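Hypothetical protein (Mus musculus, PDB 1VKB) probably acts as a gamma-glutamyl cyclotransferase of the AIG2-like family, releasing 5-oxoproline and a free amine from gamma-glutamyl amine substrates. Local coordinates at residues Y19-R24 against E143-E148; G25-K30 against L153-R158; P53-G58 against I62-Y67; D92-D95 against M99-R102. One frame throughout, in Å; residues are numbered along the deposited sequence. Where two conformers were deposited one is given.

Contact 1 of 4, residues Y19-R24 against E143-E148. With FMT (formic acid), chain C; FMT (formic acid), chain D.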
loop_
_atom_site.group_PDB
_atom_site.type_symbol
_atom_site.label_atom_id
_atom_site.label_comp_id
_atom_site.label_asym_id
_atom_site.label_seq_id
_atom_site.Cartn_x
_atom_site.Cartn_y
_atom_site.Cartn_z
ATOM N N TYR A 19 -1.423 -2.028 -1.052
ATOM C CA TYR A 19 -0.759 -2.860 -2.064
ATOM C C TYR A 19 0.307 -3.752 -1.451
ATOM O O TYR A 19 0.804 -4.632 -2.128
ATOM C CB TYR A 19 -0.109 -1.977 -3.140
ATOM C CG TYR A 19 0.876 -1.001 -2.562
ATOM C CD1 TYR A 19 2.192 -1.373 -2.310
ATOM C CD2 TYR A 19 0.484 0.303 -2.269
ATOM C CE1 TYR A 19 3.066 -0.485 -1.737
ATOM C CE2 TYR A 19 1.332 1.172 -1.684
ATOM C CZ TYR A 19 2.649 0.772 -1.425
ATOM O OH TYR A 19 3.554 1.650 -0.868
ATOM N N GLY A 20 0.700 -3.480 -0.201
ATOM C CA GLY A 20 1.837 -4.134 0.374
ATOM C C GLY A 20 1.517 -5.038 1.530
ATOM O O GLY A 20 0.670 -5.955 1.465
ATOM N N THR A 21 2.293 -4.848 2.597
ATOM C CA THR A 21 2.208 -5.757 3.774
ATOM C C THR A 21 0.876 -5.640 4.500
ATOM O O THR A 21 0.559 -6.468 5.358
ATOM C CB THR A 21 3.342 -5.524 4.785
ATOM O OG1 THR A 21 3.196 -4.244 5.414
ATOM C CG2 THR A 21 4.671 -5.510 4.118
ATOM N N LEU A 22 0.128 -4.583 4.196
ATOM C CA LEU A 22 -1.211 -4.369 4.771
ATOM C C LEU A 22 -2.355 -5.167 4.160
ATOM O O LEU A 22 -3.424 -5.258 4.768
ATOM C CB LEU A 22 -1.578 -2.877 4.808
ATOM C CG LEU A 22 -0.683 -2.012 5.694
ATOM C CD1 LEU A 22 -0.987 -0.535 5.441
ATOM C CD2 LEU A 22 -0.844 -2.316 7.143
ATOM N N LYS A 23 -2.150 -5.749 2.983
ATOM C CA LYS A 23 -3.150 -6.562 2.328
ATOM C C LYS A 23 -3.521 -7.819 3.117
ATOM O O LYS A 23 -2.703 -8.370 3.871
ATOM C CB LYS A 23 -2.665 -7.028 0.957
ATOM C CG LYS A 23 -2.496 -5.940 -0.114
ATOM C CD LYS A 23 -2.327 -6.568 -1.537
ATOM C CE LYS A 23 -1.091 -7.463 -1.641
ATOM N NZ LYS A 23 -0.938 -8.021 -3.041
ATOM N N ARG A 24 -4.736 -8.317 2.872
ATOM C CA ARG A 24 -5.142 -9.638 3.366
ATOM C C ARG A 24 -4.075 -10.642 3.037
ATOM O O ARG A 24 -3.528 -10.656 1.942
ATOM C CB ARG A 24 -6.456 -10.088 2.746
ATOM C CG ARG A 24 -7.665 -9.382 3.333
ATOM C CD ARG A 24 -8.965 -9.844 2.750
ATOM N NE ARG A 24 -10.083 -9.394 3.580
ATOM C CZ ARG A 24 -11.349 -9.699 3.308
ATOM N NH1 ARG A 24 -11.642 -10.404 2.229
ATOM N NH2 ARG A 24 -12.317 -9.274 4.091
ATOM N N GLU A 143 3.965 -5.824 -10.420
ATOM C CA GLU A 143 2.538 -5.528 -10.601
ATOM C C GLU A 143 1.798 -5.725 -9.285
ATOM O O GLU A 143 0.791 -5.054 -9.000
ATOM C CB GLU A 143 1.957 -6.426 -11.688
ATOM C CG GLU A 143 2.485 -6.053 -13.071
ATOM C CD GLU A 143 2.083 -7.045 -14.167
ATOM O OE1 GLU A 143 1.335 -7.998 -13.879
ATOM O OE2 GLU A 143 2.546 -6.844 -15.307
ATOM N N SER A 144 2.269 -6.680 -8.487
ATOM C CA SER A 144 1.646 -6.981 -7.209
ATOM C C SER A 144 2.699 -7.427 -6.212
ATOM O O SER A 144 3.767 -7.932 -6.607
ATOM C CB SER A 144 0.536 -8.026 -7.334
ATOM O OG SER A 144 1.001 -9.292 -7.678
ATOM N N TYR A 145 2.353 -7.296 -4.934
ATOM C CA TYR A 145 3.235 -7.689 -3.833
ATOM C C TYR A 145 2.752 -8.944 -3.096
ATOM O O TYR A 145 1.593 -9.027 -2.665
ATOM C CB TYR A 145 3.321 -6.570 -2.809
ATOM C CG TYR A 145 4.117 -6.956 -1.577
ATOM C CD1 TYR A 145 5.477 -7.062 -1.620
ATOM C CD2 TYR A 145 3.467 -7.232 -0.357
ATOM C CE1 TYR A 145 6.233 -7.459 -0.444
ATOM C CE2 TYR A 145 4.173 -7.573 0.769
ATOM C CZ TYR A 145 5.545 -7.707 0.728
ATOM O OH TYR A 145 6.218 -8.052 1.867
ATOM N N ASP A 146 3.684 -9.867 -2.890
ATOM C CA ASP A 146 3.513 -11.003 -2.001
ATOM C C ASP A 146 4.820 -11.227 -1.285
ATOM O O ASP A 146 5.826 -11.571 -1.931
ATOM C CB ASP A 146 3.124 -12.260 -2.831
ATOM C CG ASP A 146 2.898 -13.497 -2.000
ATOM O OD1 ASP A 146 2.865 -13.507 -0.737
ATOM O OD2 ASP A 146 2.762 -14.568 -2.592
ATOM N N SER A 147 4.810 -11.084 0.045
ATOM C CA SER A 147 5.997 -11.365 0.843
ATOM C C SER A 147 6.592 -12.747 0.538
ATOM O O SER A 147 7.812 -12.901 0.547
ATOM C CB SER A 147 5.654 -11.248 2.330
ATOM O OG SER A 147 6.806 -11.491 3.107
ATOM N N GLU A 148 5.749 -13.745 0.235
ATOM C CA GLU A 148 6.216 -15.118 -0.069
ATOM C C GLU A 148 6.452 -15.401 -1.572
ATOM O O GLU A 148 6.542 -16.571 -2.004
ATOM C CB GLU A 148 5.194 -16.129 0.519
ATOM C CG GLU A 148 5.042 -16.038 2.019
ATOM C CD GLU A 148 6.289 -16.484 2.799
ATOM O OE1 GLU A 148 7.000 -17.343 2.312
ATOM O OE2 GLU A 148 6.553 -15.984 3.906
HETATM C C FMT C . 0.611 -0.801 1.879
HETATM O O1 FMT C . -0.156 -0.403 0.975
HETATM O O2 FMT C . 0.713 -1.951 2.380
HETATM C C FMT D . -10.083 -7.531 6.567
HETATM O O1 FMT D . -11.304 -7.487 6.453
HETATM O O2 FMT D . -9.442 -8.487 6.181
HETATM O O HOH W 1 -0.010 -5.666 -4.439
#
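The Tyr145 ring lies obliquely against the backbone of Gly20, with Tyr145 CD2 3.5 Å from Gly20 C. Ser147 N sits over one face of this ring, offset toward the rim. Near the phenol end, Thr21 CG2 comes to 3.7 Å from Tyr145 OH. The Tyr19 ring has formate over one face: O1 of that ligand is 3.3 Å above the ring plane. Arg24 meets a second formate at the edge of its guanidinium, through NE and NH2. Residues Tyr19 to Leu22 read Tyr-Gly-Thr-Leu, a form of the YGSL-type signature loop of gamma-glutamyl cyclotransferases. Here the loop cradles the first formate with backbone N-H groups. Tyr19 N binds O1 at 2.9 Å, Leu22 N binds O2 at 3.3 Å, and Gly20 N adds a weak bond to O2. A side chain on Gly20 would run into that oxygen. Lys23 bends at chi3 (-61°), which brings NZ to Tyr145 O at 2.7 Å, in the carbonyl plane and on a lone pair. A water bridges the two backbones. It donates to Tyr19 O at 2.7 Å and accepts from Lys23 NZ and Tyr145 N. Tyr19 OH is hydrogen-bonded to Tyr127 O.

Contact 2 of 4, residues G25-K30 against L153-R158. With FMT (formic acid), chain B; FMT (formic acid), chain D.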
loop_
_atom_site.group_PDB
_atom_site.type_symbol
_atom_site.label_atom_id
_atom_site.label_comp_id
_atom_site.label_asym_id
_atom_site.label_seq_id
_atom_site.Cartn_x
_atom_site.Cartn_y
_atom_site.Cartn_z
ATOM N N GLY A 25 -3.726 -11.450 4.018
ATOM C CA GLY A 25 -2.757 -12.487 3.799
ATOM C C GLY A 25 -1.324 -12.061 3.784
ATOM O O GLY A 25 -0.430 -12.905 3.551
ATOM N N GLN A 26 -1.073 -10.778 4.007
ATOM C CA GLN A 26 0.283 -10.251 4.034
ATOM C C GLN A 26 0.716 -9.905 5.480
ATOM O O GLN A 26 -0.131 -9.837 6.409
ATOM C CB GLN A 26 0.411 -9.085 3.053
ATOM C CG GLN A 26 0.203 -9.535 1.583
ATOM C CD GLN A 26 1.209 -10.551 1.147
ATOM O OE1 GLN A 26 2.362 -10.404 1.468
ATOM N NE2 GLN A 26 0.791 -11.550 0.363
ATOM N N PRO A 27 2.019 -9.772 5.712
ATOM C CA PRO A 27 2.518 -9.859 7.105
ATOM C C PRO A 27 2.003 -8.840 8.130
ATOM O O PRO A 27 2.020 -9.160 9.334
ATOM C CB PRO A 27 4.049 -9.795 6.938
ATOM C CG PRO A 27 4.286 -10.247 5.520
ATOM C CD PRO A 27 3.128 -9.733 4.743
ATOM N N ASN A 28 1.566 -7.652 7.691
ATOM C CA ASN A 28 1.098 -6.609 8.625
ATOM C C ASN A 28 -0.392 -6.409 8.581
ATOM O O ASN A 28 -0.912 -5.450 9.140
ATOM C CB ASN A 28 1.815 -5.265 8.414
ATOM C CG ASN A 28 3.260 -5.282 8.883
ATOM O OD1 ASN A 28 3.556 -5.808 9.974
ATOM N ND2 ASN A 28 4.190 -4.800 8.015
ATOM N N HIS A 29 -1.102 -7.317 7.939
ATOM C CA HIS A 29 -2.556 -7.191 7.879
ATOM C C HIS A 29 -3.208 -7.072 9.270
ATOM O O HIS A 29 -4.191 -6.384 9.407
ATOM C CB HIS A 29 -3.220 -8.341 7.109
ATOM C CG HIS A 29 -4.669 -8.090 6.805
ATOM N ND1 HIS A 29 -5.098 -7.008 6.050
ATOM C CD2 HIS A 29 -5.788 -8.740 7.202
ATOM C CE1 HIS A 29 -6.413 -7.030 5.982
ATOM N NE2 HIS A 29 -6.857 -8.071 6.665
ATOM N N LYS A 30 -2.668 -7.767 10.280
ATOM C CA LYS A 30 -3.267 -7.707 11.629
ATOM C C LYS A 30 -3.549 -6.310 12.106
ATOM O O LYS A 30 -4.473 -6.104 12.880
ATOM C CB LYS A 30 -2.374 -8.420 12.699
ATOM C CG LYS A 30 -2.381 -9.957 12.686
ATOM C CD LYS A 30 -1.356 -10.599 13.742
ATOM C CE LYS A 30 -1.726 -10.215 15.182
ATOM N NZ LYS A 30 -3.138 -10.545 15.463
ATOM N N LEU A 153 12.375 -12.376 -1.300
ATOM C CA LEU A 153 12.593 -11.317 -0.320
ATOM C C LEU A 153 11.394 -11.167 0.630
ATOM O O LEU A 153 10.463 -10.412 0.390
ATOM C CB LEU A 153 12.844 -10.013 -1.048
ATOM C CG LEU A 153 14.063 -10.051 -1.982
ATOM C CD1 LEU A 153 14.056 -8.796 -2.876
ATOM C CD2 LEU A 153 15.335 -10.203 -1.147
ATOM N N ARG A 154 11.437 -11.936 1.703
ATOM C CA ARG A 154 10.379 -11.998 2.665
ATOM C C ARG A 154 10.519 -10.810 3.615
ATOM O O ARG A 154 11.633 -10.425 4.045
ATOM C CB ARG A 154 10.504 -13.343 3.386
ATOM C CG ARG A 154 9.400 -13.700 4.357
ATOM C CD ARG A 154 9.781 -14.883 5.309
ATOM N NE ARG A 154 8.618 -15.407 5.984
ATOM C CZ ARG A 154 8.154 -15.008 7.169
ATOM N NH1 ARG A 154 8.756 -14.083 7.890
ATOM N NH2 ARG A 154 7.066 -15.583 7.635
ATOM N N TYR A 155 9.390 -10.212 3.940
ATOM C CA TYR A 155 9.358 -9.087 4.838
ATOM C C TYR A 155 9.956 -9.431 6.191
ATOM O O TYR A 155 9.718 -10.514 6.725
ATOM C CB TYR A 155 7.924 -8.608 5.015
ATOM C CG TYR A 155 7.779 -7.557 6.070
ATOM C CD1 TYR A 155 8.136 -6.228 5.819
ATOM C CD2 TYR A 155 7.279 -7.874 7.340
ATOM C CE1 TYR A 155 7.952 -5.249 6.778
ATOM C CE2 TYR A 155 7.109 -6.888 8.319
ATOM C CZ TYR A 155 7.467 -5.598 8.049
ATOM O OH TYR A 155 7.293 -4.650 8.999
ATOM N N ASN A 156 10.757 -8.525 6.723
ATOM C CA ASN A 156 11.192 -8.682 8.098
ATOM C C ASN A 156 10.913 -7.405 8.872
ATOM O O ASN A 156 10.931 -6.292 8.317
ATOM C CB ASN A 156 12.610 -9.251 8.201
ATOM C CG ASN A 156 13.631 -8.365 7.652
ATOM O OD1 ASN A 156 13.978 -7.356 8.277
ATOM N ND2 ASN A 156 14.146 -8.709 6.474
ATOM N N PRO A 157 10.557 -7.560 10.145
ATOM C CA PRO A 157 10.017 -6.451 10.901
ATOM C C PRO A 157 11.071 -5.417 11.256
ATOM O O PRO A 157 12.265 -5.704 11.329
ATOM C CB PRO A 157 9.434 -7.118 12.152
ATOM C CG PRO A 157 10.189 -8.325 12.324
ATOM C CD PRO A 157 10.602 -8.791 10.944
ATOM N N ARG A 158 10.589 -4.202 11.487
ATOM C CA ARG A 158 11.452 -3.023 11.499
ATOM C C ARG A 158 12.591 -3.019 12.493
ATOM O O ARG A 158 13.666 -2.460 12.188
ATOM C CB ARG A 158 10.604 -1.779 11.700
ATOM C CG ARG A 158 9.920 -1.377 10.428
ATOM C CD ARG A 158 9.021 -0.177 10.603
ATOM N NE ARG A 158 7.989 -0.103 9.572
ATOM C CZ ARG A 158 7.118 0.906 9.475
ATOM N NH1 ARG A 158 7.203 1.939 10.334
ATOM N NH2 ARG A 158 6.181 0.881 8.515
HETATM C C FMT B . 6.396 -2.022 7.093
HETATM O O1 FMT B . 6.218 -0.898 6.578
HETATM O O2 FMT B . 7.221 -2.296 8.004
HETATM C C FMT D . -10.083 -7.531 6.567
HETATM O O1 FMT D . -11.304 -7.487 6.453
HETATM O O2 FMT D . -9.442 -8.487 6.181
#
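Asn28 approaches Tyr155 at about a right angle, with the amide and ring planes 83° apart. The ND2 corner of the amide does the touching. Asn28 ND2 donates a weak but nearly straight hydrogen bond to Tyr155 OH, 3.3 Å long, and also lies 3.4 Å from Tyr155 CZ; its main polar partner is Thr21 OG1. Nearer the CB end of the ring, Pro27 crosses Tyr155 at a slant and puts CB 3.8 Å from Tyr155 CD2. Pro27 and Asn28 are the middle residues of a type I turn from Gln26 to His29, which presents both side chains to the same tyrosine. With CG opposite its backbone N (chi1 172°), Tyr155 swings its ring across to Pro27 and Asn28. Tyr155 OH donates to O2 of a bound formate at 2.6 Å. The formate lies at the edge of the Arg158 guanidinium, near its plane. Arg158 NE meets formate O2 at 2.8 Å, and Arg158 NH2 meets formate O1 at 2.6 Å. A leucine in place of Tyr155 would probably leave formate O2 without its hydroxyl donor and take a polar neighbour from Asn28 ND2. On the far side of the turn, His29 NE2 binds O2 of another formate at 2.7 Å. Formate probably comes from the crystallisation liquor. Even so, the paired donors of Arg158 with the Tyr155 hydroxyl make a small carboxylate-binding site, consistent with a pocket of this cyclotransferase-like fold that accepts acidic groups.

Contact 3 of 4, residues P53-G58 against I62-Y67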
loop_
_atom_site.group_PDB
_atom_site.type_symbol
_atom_site.label_atom_id
_atom_site.label_comp_id
_atom_site.label_asym_id
_atom_site.label_seq_id
_atom_site.Cartn_x
_atom_site.Cartn_y
_atom_site.Cartn_z
ATOM N N PRO A 53 6.152 2.484 -10.239
ATOM C CA PRO A 53 7.038 1.402 -9.817
ATOM C C PRO A 53 6.717 0.894 -8.432
ATOM O O PRO A 53 6.571 1.693 -7.493
ATOM C CB PRO A 53 8.447 2.050 -9.845
ATOM C CG PRO A 53 8.278 3.303 -10.605
ATOM C CD PRO A 53 6.875 3.766 -10.275
ATOM N N LEU A 54 6.651 -0.431 -8.277
ATOM C CA LEU A 54 6.512 -1.072 -6.977
ATOM C C LEU A 54 7.724 -1.917 -6.770
ATOM O O LEU A 54 7.958 -2.860 -7.547
ATOM C CB LEU A 54 5.255 -1.939 -6.929
ATOM C CG LEU A 54 5.033 -2.852 -5.749
ATOM C CD1 LEU A 54 5.052 -1.998 -4.444
ATOM C CD2 LEU A 54 3.780 -3.729 -5.880
ATOM N N VAL A 55 8.505 -1.579 -5.756
ATOM C CA VAL A 55 9.765 -2.252 -5.514
ATOM C C VAL A 55 9.779 -2.828 -4.096
ATOM O O VAL A 55 9.167 -2.302 -3.188
ATOM C CB VAL A 55 10.998 -1.308 -5.708
ATOM C CG1 VAL A 55 11.114 -0.803 -7.147
ATOM C CG2 VAL A 55 10.974 -0.108 -4.761
ATOM N N ILE A 56 10.531 -3.907 -3.941
ATOM C CA ILE A 56 10.770 -4.527 -2.651
ATOM C C ILE A 56 12.198 -4.208 -2.299
ATOM O O ILE A 56 13.151 -4.664 -2.972
ATOM C CB ILE A 56 10.525 -6.039 -2.734
ATOM C CG1 ILE A 56 9.063 -6.346 -3.081
ATOM C CG2 ILE A 56 10.832 -6.661 -1.398
ATOM C CD1 ILE A 56 8.813 -7.807 -3.399
ATOM N N ALA A 57 12.370 -3.387 -1.276
ATOM C CA ALA A 57 13.648 -2.719 -1.111
ATOM C C ALA A 57 14.022 -2.459 0.333
ATOM O O ALA A 57 13.171 -2.353 1.224
ATOM C CB ALA A 57 13.644 -1.411 -1.900
ATOM N N GLY A 58 15.312 -2.303 0.551
ATOM C CA GLY A 58 15.833 -2.022 1.873
ATOM C C GLY A 58 16.038 -3.287 2.687
ATOM O O GLY A 58 15.673 -4.381 2.276
ATOM N N ILE A 62 10.773 -4.246 2.416
ATOM C CA ILE A 62 9.490 -3.523 2.432
ATOM C C ILE A 62 9.047 -3.221 1.000
ATOM O O ILE A 62 9.875 -2.897 0.139
ATOM C CB ILE A 62 9.671 -2.239 3.239
ATOM C CG1 ILE A 62 9.661 -2.624 4.729
ATOM C CG2 ILE A 62 8.546 -1.290 3.014
ATOM C CD1 ILE A 62 10.162 -1.494 5.628
ATOM N N PRO A 63 7.764 -3.344 0.723
ATOM C CA PRO A 63 7.259 -2.869 -0.539
ATOM C C PRO A 63 7.016 -1.363 -0.547
ATOM O O PRO A 63 6.407 -0.796 0.382
ATOM C CB PRO A 63 5.940 -3.609 -0.685
ATOM C CG PRO A 63 5.412 -3.723 0.736
ATOM C CD PRO A 63 6.700 -3.966 1.533
ATOM N N TRP A 64 7.450 -0.730 -1.625
ATOM C CA TRP A 64 7.321 0.714 -1.789
ATOM C C TRP A 64 6.769 1.043 -3.137
ATOM O O TRP A 64 7.364 0.674 -4.159
ATOM C CB TRP A 64 8.685 1.403 -1.665
ATOM C CG TRP A 64 9.570 0.965 -0.514
ATOM C CD1 TRP A 64 10.407 -0.090 -0.482
ATOM C CD2 TRP A 64 9.773 1.674 0.738
ATOM N NE1 TRP A 64 11.106 -0.118 0.715
ATOM C CE2 TRP A 64 10.725 0.954 1.476
ATOM C CE3 TRP A 64 9.223 2.818 1.306
ATOM C CZ2 TRP A 64 11.135 1.348 2.758
ATOM C CZ3 TRP A 64 9.637 3.204 2.575
ATOM C CH2 TRP A 64 10.583 2.471 3.273
ATOM N N LEU A 65 5.667 1.794 -3.155
ATOM C CA LEU A 65 5.115 2.329 -4.383
ATOM C C LEU A 65 5.744 3.713 -4.608
ATOM O O LEU A 65 5.456 4.693 -3.871
ATOM C CB LEU A 65 3.585 2.406 -4.307
ATOM C CG LEU A 65 2.868 2.604 -5.640
ATOM C CD1 LEU A 65 3.087 1.376 -6.532
ATOM C CD2 LEU A 65 1.385 2.795 -5.394
ATOM N N LEU A 66 6.673 3.763 -5.572
ATOM C CA LEU A 66 7.468 4.958 -5.803
ATOM C C LEU A 66 6.617 5.971 -6.544
ATOM O O LEU A 66 5.941 5.628 -7.508
ATOM C CB LEU A 66 8.741 4.658 -6.553
ATOM C CG LEU A 66 9.588 3.509 -6.092
ATOM C CD1 LEU A 66 10.866 3.422 -6.923
ATOM C CD2 LEU A 66 9.862 3.650 -4.609
ATOM N N TYR A 67 6.685 7.230 -6.125
ATOM C CA TYR A 67 5.841 8.254 -6.730
ATOM C C TYR A 67 6.495 8.766 -8.023
ATOM O O TYR A 67 7.089 9.846 -8.061
ATOM C CB TYR A 67 5.500 9.386 -5.759
ATOM C CG TYR A 67 4.387 10.199 -6.354
ATOM C CD1 TYR A 67 3.088 9.713 -6.380
ATOM C CD2 TYR A 67 4.665 11.372 -7.051
ATOM C CE1 TYR A 67 2.072 10.410 -7.009
ATOM C CE2 TYR A 67 3.650 12.083 -7.693
ATOM C CZ TYR A 67 2.362 11.592 -7.675
ATOM O OH TYR A 67 1.344 12.310 -8.299
#
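Trp64 carries CG opposite its own carbonyl carbon (chi1 -46°), which leans the indole along the sheet toward Ala57. Leu66 takes the same kind of rotamer and sets CD2 3.9 Å from Val55 CG2, the two side chains crossing at about a right angle. The motif is an antiparallel beta hairpin of strands 54-57 and 62-66, whose directions differ by 146°. Val55 and Trp64 form a hydrogen-bonded pair: Trp64 N reaches Val55 O at 2.8 Å, and Val55 N returns a bond to Trp64 O. Leu66 N binds Pro53 O at 2.8 Å at the open end. Leu54 with Leu65 and Ile56 with Pro63 are non-hydrogen-bonded pairs. Their side chains share one face of the sheet, where Leu54 CB lies 4.0 Å from Leu65 CD1. The other face holds Val55, Ala57, Ile62 and Trp64. There Ala57 CB packs on Trp64 CD1, while Ile62 CG2 sits over one indole face. Trp64 also stacks with Tyr100. Strand 62-66 runs on parallel to strand 121-129 and so ties the hairpin into the larger sheet. At the turn end, Ala57 O takes two donors from opposite faces of its carbonyl plane. Ile62 N is 3.3 Å from Ala57 O. Trp64 NE1 is 3.1 Å from Ala57 O, in a nearly straight bond with the oxygen lying in the indole plane.

Contact 4 of 4, residues D92-D95 against M99-R102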
loop_
_atom_site.group_PDB
_atom_site.type_symbol
_atom_site.label_atom_id
_atom_site.label_comp_id
_atom_site.label_asym_id
_atom_site.label_seq_id
_atom_site.Cartn_x
_atom_site.Cartn_y
_atom_site.Cartn_z
ATOM N N ASP A 92 0.835 6.961 11.095
ATOM C CA ASP A 92 1.863 6.762 12.080
ATOM C C ASP A 92 2.595 5.469 11.801
ATOM O O ASP A 92 3.824 5.438 11.891
ATOM C CB ASP A 92 1.206 6.714 13.446
ATOM C CG ASP A 92 2.171 6.515 14.577
ATOM O OD1 ASP A 92 3.182 7.223 14.618
ATOM O OD2 ASP A 92 1.940 5.704 15.504
ATOM N N PHE A 93 1.836 4.414 11.501
ATOM C CA PHE A 93 2.433 3.080 11.179
ATOM C C PHE A 93 3.451 3.173 10.015
ATOM O O PHE A 93 4.543 2.590 10.047
ATOM C CB PHE A 93 1.328 2.101 10.824
ATOM C CG PHE A 93 1.847 0.702 10.582
ATOM C CD1 PHE A 93 2.199 -0.117 11.675
ATOM C CD2 PHE A 93 2.080 0.250 9.302
ATOM C CE1 PHE A 93 2.727 -1.359 11.464
ATOM C CE2 PHE A 93 2.613 -1.021 9.078
ATOM C CZ PHE A 93 2.945 -1.815 10.175
ATOM N N GLU A 94 3.068 3.906 8.971
ATOM C CA GLU A 94 3.896 4.138 7.813
ATOM C C GLU A 94 4.913 5.266 7.953
ATOM O O GLU A 94 5.627 5.574 6.995
ATOM C CB GLU A 94 3.008 4.397 6.593
ATOM C CG GLU A 94 2.130 3.213 6.204
ATOM C CD GLU A 94 2.947 2.018 5.640
ATOM O OE1 GLU A 94 3.743 1.397 6.367
ATOM O OE2 GLU A 94 2.839 1.788 4.460
ATOM N N ASP A 95 5.021 5.816 9.147
ATOM C CA ASP A 95 5.964 6.905 9.469
ATOM C C ASP A 95 5.903 8.059 8.448
ATOM O O ASP A 95 6.953 8.528 7.934
ATOM C CB ASP A 95 7.364 6.378 9.634
ATOM C CG ASP A 95 8.253 7.350 10.340
ATOM O OD1 ASP A 95 7.738 8.342 10.940
ATOM O OD2 ASP A 95 9.484 7.220 10.316
ATOM N N MET A 99 8.829 8.525 5.620
ATOM C CA MET A 99 9.093 7.225 4.997
ATOM C C MET A 99 8.151 7.041 3.797
ATOM O O MET A 99 8.585 6.616 2.703
ATOM C CB MET A 99 8.822 6.137 6.076
ATOM C CG MET A 99 8.830 4.634 5.704
ATOM S SD MET A 99 8.324 3.446 7.039
ATOM C CE MET A 99 8.974 1.886 6.450
ATOM N N TYR A 100 6.870 7.341 4.035
ATOM C CA TYR A 100 5.862 7.407 3.011
ATOM C C TYR A 100 5.144 8.736 3.118
ATOM O O TYR A 100 5.274 9.434 4.113
ATOM C CB TYR A 100 4.836 6.290 3.213
ATOM C CG TYR A 100 5.302 4.864 2.960
ATOM C CD1 TYR A 100 5.824 4.112 3.977
ATOM C CD2 TYR A 100 5.153 4.272 1.736
ATOM C CE1 TYR A 100 6.199 2.813 3.789
ATOM C CE2 TYR A 100 5.544 2.970 1.533
ATOM C CZ TYR A 100 6.068 2.243 2.575
ATOM O OH TYR A 100 6.454 0.912 2.477
ATOM N N GLN A 101 4.463 9.104 2.041
ATOM C CA GLN A 101 3.587 10.253 2.039
ATOM C C GLN A 101 2.237 9.723 1.545
ATOM O O GLN A 101 2.160 8.971 0.561
ATOM C CB GLN A 101 4.139 11.334 1.128
ATOM C CG GLN A 101 5.518 11.830 1.464
ATOM C CD GLN A 101 6.622 10.926 0.990
ATOM O OE1 GLN A 101 6.620 10.455 -0.155
ATOM N NE2 GLN A 101 7.578 10.661 1.882
ATOM N N ARG A 102 1.164 10.097 2.240
ATOM C CA ARG A 102 -0.132 9.652 1.832
ATOM C C ARG A 102 -0.610 10.491 0.658
ATOM O O ARG A 102 -0.668 11.739 0.751
ATOM C CB ARG A 102 -1.103 9.791 2.998
ATOM C CG ARG A 102 -2.546 9.359 2.636
ATOM C CD ARG A 102 -3.390 8.883 3.815
ATOM N NE ARG A 102 -3.347 9.703 5.039
ATOM C CZ ARG A 102 -4.073 10.832 5.243
ATOM N NH1 ARG A 102 -4.789 11.398 4.290
ATOM N NH2 ARG A 102 -4.002 11.453 6.387
HETATM O O HOH W 2 4.889 -0.331 4.450
#
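Glu94 and Tyr100 make the tight part of this contact. The carboxylate of Glu94 lies over one face of the Tyr100 ring, toward the rim, with the two planes 22° apart. Glu94 OE2 is 3.6 Å from Tyr100 CE1. The same residue also meets the ring edge: Glu94 O lies in the ring plane, 3.4 Å from Tyr100 CD1. The Glu94 chain folds at chi2, which brings the acid back over the tyrosine. Met99 CB packs 3.4 Å from Glu94 O, and in one of two conformers Met99 SD lies against the same oxygen. A water lies 2.8 Å from Glu94 OE1 and also 2.8 Å from Tyr100 OH. The main partner of that hydroxyl is Pro63 O. A phenylalanine in place of Tyr100 would probably leave Pro63 O without this donor and take one of the neighbours of the water beside Glu94. The Asp95 side is looser and faces solvent. Asp95 CB only brushes Met99 CB at 3.9 Å. A backbone bond ties it: Met99 N donates to Asp95 O at 3.0 Å, with an almost linear N-H...O angle of 173°. Asp95 has a positive phi of 49° and is the C-prime residue of a Schellman motif. The motif ends the helix: Asp95 N turns back to Asp92 O, and the next backbone N to Asp91 O. The contact therefore closes a short loop from helix 84-93 into strand 101-109. Met99 touches Ile62 and Trp64 of strand 62-66, and Tyr100 touches Tyr127 of strand 121-129, while Gln101 pairs with Thr128 through backbone hydrogen bonds.

In the fold
Contacts 1 and 2 lie about 8 Å apart, centre to centre, and share a formate held by Arg24 and His29. Thr21 O to Asn28 N, 2.8 Å, joins the signature loop to the turn of contact 2. The hairpin of contact 3 meets the signature loop through Tyr19 OH and Leu65 N, 3.1 Å apart. It meets contact 4 through Pro63 O and Tyr100 OH at 2.7 Å. Contacts 1 and 4 have centres about 17 Å apart, yet Tyr19 OH packs on Tyr100 CE2. Arg158 NH2 makes a weak ion pair with Glu94 OE1. Formates in the signature loop and between Tyr155, Arg158 and Glu94 probably come from the crystallisation liquor but may mark the substrate pocket.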